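Local coordinates for protein fibroblast growth factor 18 (Homo sapiens, PDB 4CJM) that signals as a secreted growth factor through fibroblast growth factor receptors, regulating cell proliferation, differentiation and migration, and is required for normal ossification and bone development, at residues 68-71 with 77-80; 82-85 with 89-92. All coordinates share one frame; numbering follows the deposited sequence.

Contact 1 of 2, residues 68-71 with 77-80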
loop_
_atom_site.group_PDB
_atom_site.type_symbol
_atom_site.label_atom_id
_atom_site.label_comp_id
_atom_site.label_asym_id
_atom_site.label_seq_id
_atom_site.Cartn_x
_atom_site.Cartn_y
_atom_site.Cartn_z
ATOM N N VAL A 68 -5.159 -4.886 5.735
ATOM C CA VAL A 68 -4.856 -6.075 6.492
ATOM C C VAL A 68 -3.859 -6.891 5.660
ATOM O O VAL A 68 -3.841 -6.793 4.429
ATOM C CB VAL A 68 -6.212 -6.760 6.857
ATOM C CG1 VAL A 68 -6.959 -7.312 5.642
ATOM C CG2 VAL A 68 -6.064 -7.833 7.918
ATOM N N GLY A 69 -2.944 -7.587 6.332
ATOM C CA GLY A 69 -2.016 -8.487 5.653
ATOM C C GLY A 69 -2.617 -9.875 5.620
ATOM O O GLY A 69 -3.219 -10.314 6.601
ATOM N N LYS A 70 -2.452 -10.568 4.492
ATOM C CA LYS A 70 -2.969 -11.935 4.342
ATOM C C LYS A 70 -1.975 -12.836 3.636
ATOM O O LYS A 70 -1.332 -12.420 2.669
ATOM C CB LYS A 70 -4.261 -11.931 3.531
ATOM C CG LYS A 70 -5.342 -11.041 4.112
ATOM C CD LYS A 70 -6.562 -11.002 3.229
ATOM C CE LYS A 70 -7.318 -12.305 3.261
ATOM N NZ LYS A 70 -8.688 -12.061 2.747
ATOM N N PRO A 71 -1.869 -14.091 4.079
ATOM C CA PRO A 71 -0.967 -14.999 3.384
ATOM C C PRO A 71 -1.436 -15.324 1.969
ATOM O O PRO A 71 -0.620 -15.516 1.072
ATOM C CB PRO A 71 -0.953 -16.240 4.274
ATOM C CG PRO A 71 -2.219 -16.181 5.055
ATOM C CD PRO A 71 -2.629 -14.749 5.150
ATOM N N GLU A 77 -9.404 -8.277 -3.420
ATOM C CA GLU A 77 -9.139 -7.355 -2.333
ATOM C C GLU A 77 -7.641 -7.098 -2.140
ATOM O O GLU A 77 -7.261 -6.159 -1.447
ATOM C CB GLU A 77 -9.709 -7.910 -1.029
ATOM C CG GLU A 77 -11.225 -8.017 -0.986
ATOM C CD GLU A 77 -11.740 -8.445 0.376
ATOM O OE1 GLU A 77 -10.995 -9.132 1.113
ATOM O OE2 GLU A 77 -12.891 -8.094 0.722
ATOM N N CYS A 78 -6.791 -7.931 -2.734
ATOM C CA CYS A 78 -5.350 -7.771 -2.609
ATOM C C CYS A 78 -4.713 -7.148 -3.853
ATOM O O CYS A 78 -3.499 -7.179 -4.004
ATOM C CB CYS A 78 -4.711 -9.115 -2.309
ATOM S SG CYS A 78 -5.381 -9.902 -0.819
ATOM N N VAL A 79 -5.529 -6.531 -4.704
ATOM C CA VAL A 79 -5.065 -5.852 -5.902
ATOM C C VAL A 79 -5.409 -4.362 -5.831
ATOM O O VAL A 79 -6.464 -3.968 -5.327
ATOM C CB VAL A 79 -5.733 -6.422 -7.160
ATOM C CG1 VAL A 79 -5.197 -5.749 -8.415
ATOM C CG2 VAL A 79 -5.518 -7.917 -7.231
ATOM N N PHE A 80 -4.489 -3.542 -6.320
ATOM C CA PHE A 80 -4.646 -2.119 -6.296
ATOM C C PHE A 80 -4.348 -1.574 -7.654
ATOM O O PHE A 80 -3.606 -2.169 -8.420
ATOM C CB PHE A 80 -3.740 -1.500 -5.231
ATOM C CG PHE A 80 -4.084 -1.958 -3.845
ATOM C CD1 PHE A 80 -3.516 -3.102 -3.306
ATOM C CD2 PHE A 80 -5.018 -1.261 -3.107
ATOM C CE1 PHE A 80 -3.878 -3.522 -2.036
ATOM C CE2 PHE A 80 -5.391 -1.674 -1.854
ATOM C CZ PHE A 80 -4.830 -2.799 -1.310
#

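Contact 2 of 2, residues 82-85 with 89-92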
loop_
_atom_site.group_PDB
_atom_site.type_symbol
_atom_site.label_atom_id
_atom_site.label_comp_id
_atom_site.label_asym_id
_atom_site.label_seq_id
_atom_site.Cartn_x
_atom_site.Cartn_y
_atom_site.Cartn_z
ATOM N N GLU A 82 -2.634 1.446 -9.529
ATOM C CA GLU A 82 -1.556 2.370 -9.238
ATOM C C GLU A 82 -1.675 3.598 -10.107
ATOM O O GLU A 82 -1.659 3.499 -11.328
ATOM C CB GLU A 82 -0.233 1.697 -9.505
ATOM C CG GLU A 82 0.945 2.636 -9.369
ATOM C CD GLU A 82 2.271 1.916 -9.438
ATOM O OE1 GLU A 82 2.374 0.872 -10.135
ATOM O OE2 GLU A 82 3.216 2.409 -8.797
ATOM N N LYS A 83 -1.801 4.756 -9.472
ATOM C CA LYS A 83 -1.901 6.019 -10.182
ATOM C C LYS A 83 -0.777 6.953 -9.770
ATOM O O LYS A 83 -0.647 7.281 -8.584
ATOM C CB LYS A 83 -3.198 6.706 -9.791
ATOM C CG LYS A 83 -4.470 6.069 -10.322
ATOM C CD LYS A 83 -5.526 5.933 -9.229
ATOM C CE LYS A 83 -6.842 5.393 -9.777
ATOM N NZ LYS A 83 -7.847 6.462 -10.009
ATOM N N VAL A 84 -0.004 7.417 -10.740
ATOM C CA VAL A 84 0.908 8.527 -10.500
ATOM C C VAL A 84 0.145 9.826 -10.686
ATOM O O VAL A 84 -0.325 10.133 -11.764
ATOM C CB VAL A 84 2.183 8.434 -11.382
ATOM C CG1 VAL A 84 1.928 8.836 -12.832
ATOM C CG2 VAL A 84 3.299 9.278 -10.784
ATOM N N LEU A 85 0.000 10.580 -9.609
ATOM C CA LEU A 85 -0.846 11.769 -9.611
ATOM C C LEU A 85 -0.136 12.943 -10.258
ATOM O O LEU A 85 1.049 12.872 -10.534
ATOM C CB LEU A 85 -1.235 12.119 -8.181
ATOM C CG LEU A 85 -1.925 10.986 -7.417
ATOM C CD1 LEU A 85 -2.103 11.337 -5.952
ATOM C CD2 LEU A 85 -3.262 10.657 -8.049
ATOM N N TYR A 89 3.096 12.282 -6.544
ATOM C CA TYR A 89 2.988 11.182 -5.599
ATOM C C TYR A 89 2.243 10.059 -6.275
ATOM O O TYR A 89 1.596 10.257 -7.305
ATOM C CB TYR A 89 2.260 11.599 -4.332
ATOM C CG TYR A 89 3.075 12.532 -3.471
ATOM C CD1 TYR A 89 3.036 13.919 -3.678
ATOM C CD2 TYR A 89 3.868 12.041 -2.433
ATOM C CE1 TYR A 89 3.767 14.773 -2.874
ATOM C CE2 TYR A 89 4.588 12.889 -1.624
ATOM C CZ TYR A 89 4.539 14.249 -1.851
ATOM O OH TYR A 89 5.257 15.104 -1.060
ATOM N N THR A 90 2.336 8.880 -5.686
ATOM C CA THR A 90 1.651 7.728 -6.189
ATOM C C THR A 90 0.535 7.415 -5.235
ATOM O O THR A 90 0.720 7.509 -4.021
ATOM C CB THR A 90 2.619 6.536 -6.273
ATOM O OG1 THR A 90 3.588 6.774 -7.301
ATOM C CG2 THR A 90 1.881 5.254 -6.628
ATOM N N ALA A 91 -0.635 7.075 -5.769
ATOM C CA ALA A 91 -1.728 6.549 -4.944
ATOM C C ALA A 91 -2.061 5.119 -5.327
ATOM O O ALA A 91 -1.801 4.685 -6.460
ATOM C CB ALA A 91 -2.980 7.410 -5.058
ATOM N N LEU A 92 -2.674 4.416 -4.374
ATOM C CA LEU A 92 -3.076 3.029 -4.556
ATOM C C LEU A 92 -4.557 2.855 -4.237
ATOM O O LEU A 92 -4.957 2.815 -3.076
ATOM C CB LEU A 92 -2.229 2.140 -3.640
ATOM C CG LEU A 92 -0.723 2.104 -3.961
ATOM C CD1 LEU A 92 0.020 1.403 -2.852
ATOM C CD2 LEU A 92 -0.422 1.430 -5.302
#

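Contact 1 of 2, residues 68-71 with 77-80
Lys70, the last residue of strand 67-70, reaches across to Glu77 and Cys78, and the three side chains carry the whole of this small contact, which buries 88 Å² over both sides. The backbones stay well apart: the closest CA atoms, those of Lys70 and Cys78, are 8.4 Å from each other. The lysine chain does most of the bridging. Its CG lies beside the backbone N (chi1 -56°), and a bend at chi3 (71°) turns the ammonium end aside from the straight run of the aliphatic part. Midway along, CD of Lys70 comes to 4.4 Å from SG of Cys78, a loose apolar approach to a sulfur that is already spoken for, since Cys78 forms a disulfide with Cys60 of strand 58-61, the hairpin partner of strand 67-70. At the far end NZ of Lys70 is 4.1 Å from OE1 of Glu77, the two side chains running at a slant to each other. The glutamate is extended beyond CG, and its other oxygen, OE2, is hydrogen-bonded to Tyr97 OH, the stronger polar partner of this carboxylate. A sulfate ion, probably from the crystallisation liquor, also lies about 4 Å from the Glu77 side chain. Within this beta-trefoil domain the contact sets the end of one hairpin strand against the loop leading into strand 80-84. Lys70 and Glu77 are opposite charges just beyond salt-bridge distance, their attraction probably modest; the covalent hold is the disulfide, which fixes Cys78 to neighbouring strand 58-61.

Contact 2 of 2, residues 82-85 with 89-92
Lys83 and Ala91 face each other as the antiparallel hydrogen-bonded pair of a beta hairpin, strands 80-84 and 90-94, in the beta-trefoil fold of the growth factor. Both backbone groups of each residue are used: Lys83 N gives to Ala91 O at 3.0 Å, almost straight at 177°, and Ala91 N returns a bond to Lys83 O at 2.8 Å. The Lys83 carbonyl also receives a CA-H...O contact from Thr90 CA. Towards the connecting loop Leu85 N donates to Tyr89 O, one further backbone bond beyond the last bridge pair. The flanking pairs, Glu82 with Leu92 and Val84 with Thr90, are non-hydrogen-bonded; of these, Glu82, Thr90 and Leu92 bond by their backbones to Ser46, Phe125 and Val102. Side-chain charges are likewise answered from beyond the hairpin, Glu82 OE2 by a salt bridge to Lys127 and Lys83 NZ by one to Glu118. On the face carrying Glu82 and Thr90, the glutamate has CG anti to the backbone N (chi1 174°), which carries the extended chain at a slant past the threonine methyl; OE2 of Glu82 is 3.8 Å from Thr90 CG2. Ala91 CB, on the face of Lys83, meets Leu85 CD1 at 4.1 Å; separately, CB of Leu85 lies 3.5 Å from Tyr89 O.

In the fold
The two contacts come in series along the chain, contact 1 closing before contact 2 opens, and their centres stand 18 Å apart on opposite sides of the chain's centre. Strand 80-84 connects them: its first residue, Phe80, ends the second segment of contact 1, and its later part forms one arm of the hairpin in contact 2. They meet directly where Phe80 CD2 packs 4.1 Å from Leu92 O. Contact 1 involves the small two-stranded sheet 58-61/67-70, whereas contact 2 pairs two neighbouring strands of the six-stranded antiparallel sheet, which the Thr90-Phe125 backbone bond links round to strand 125-128, consistent with the beta-trefoil barrel. Together they trace how the chain passes from one hairpin to the next within a single domain.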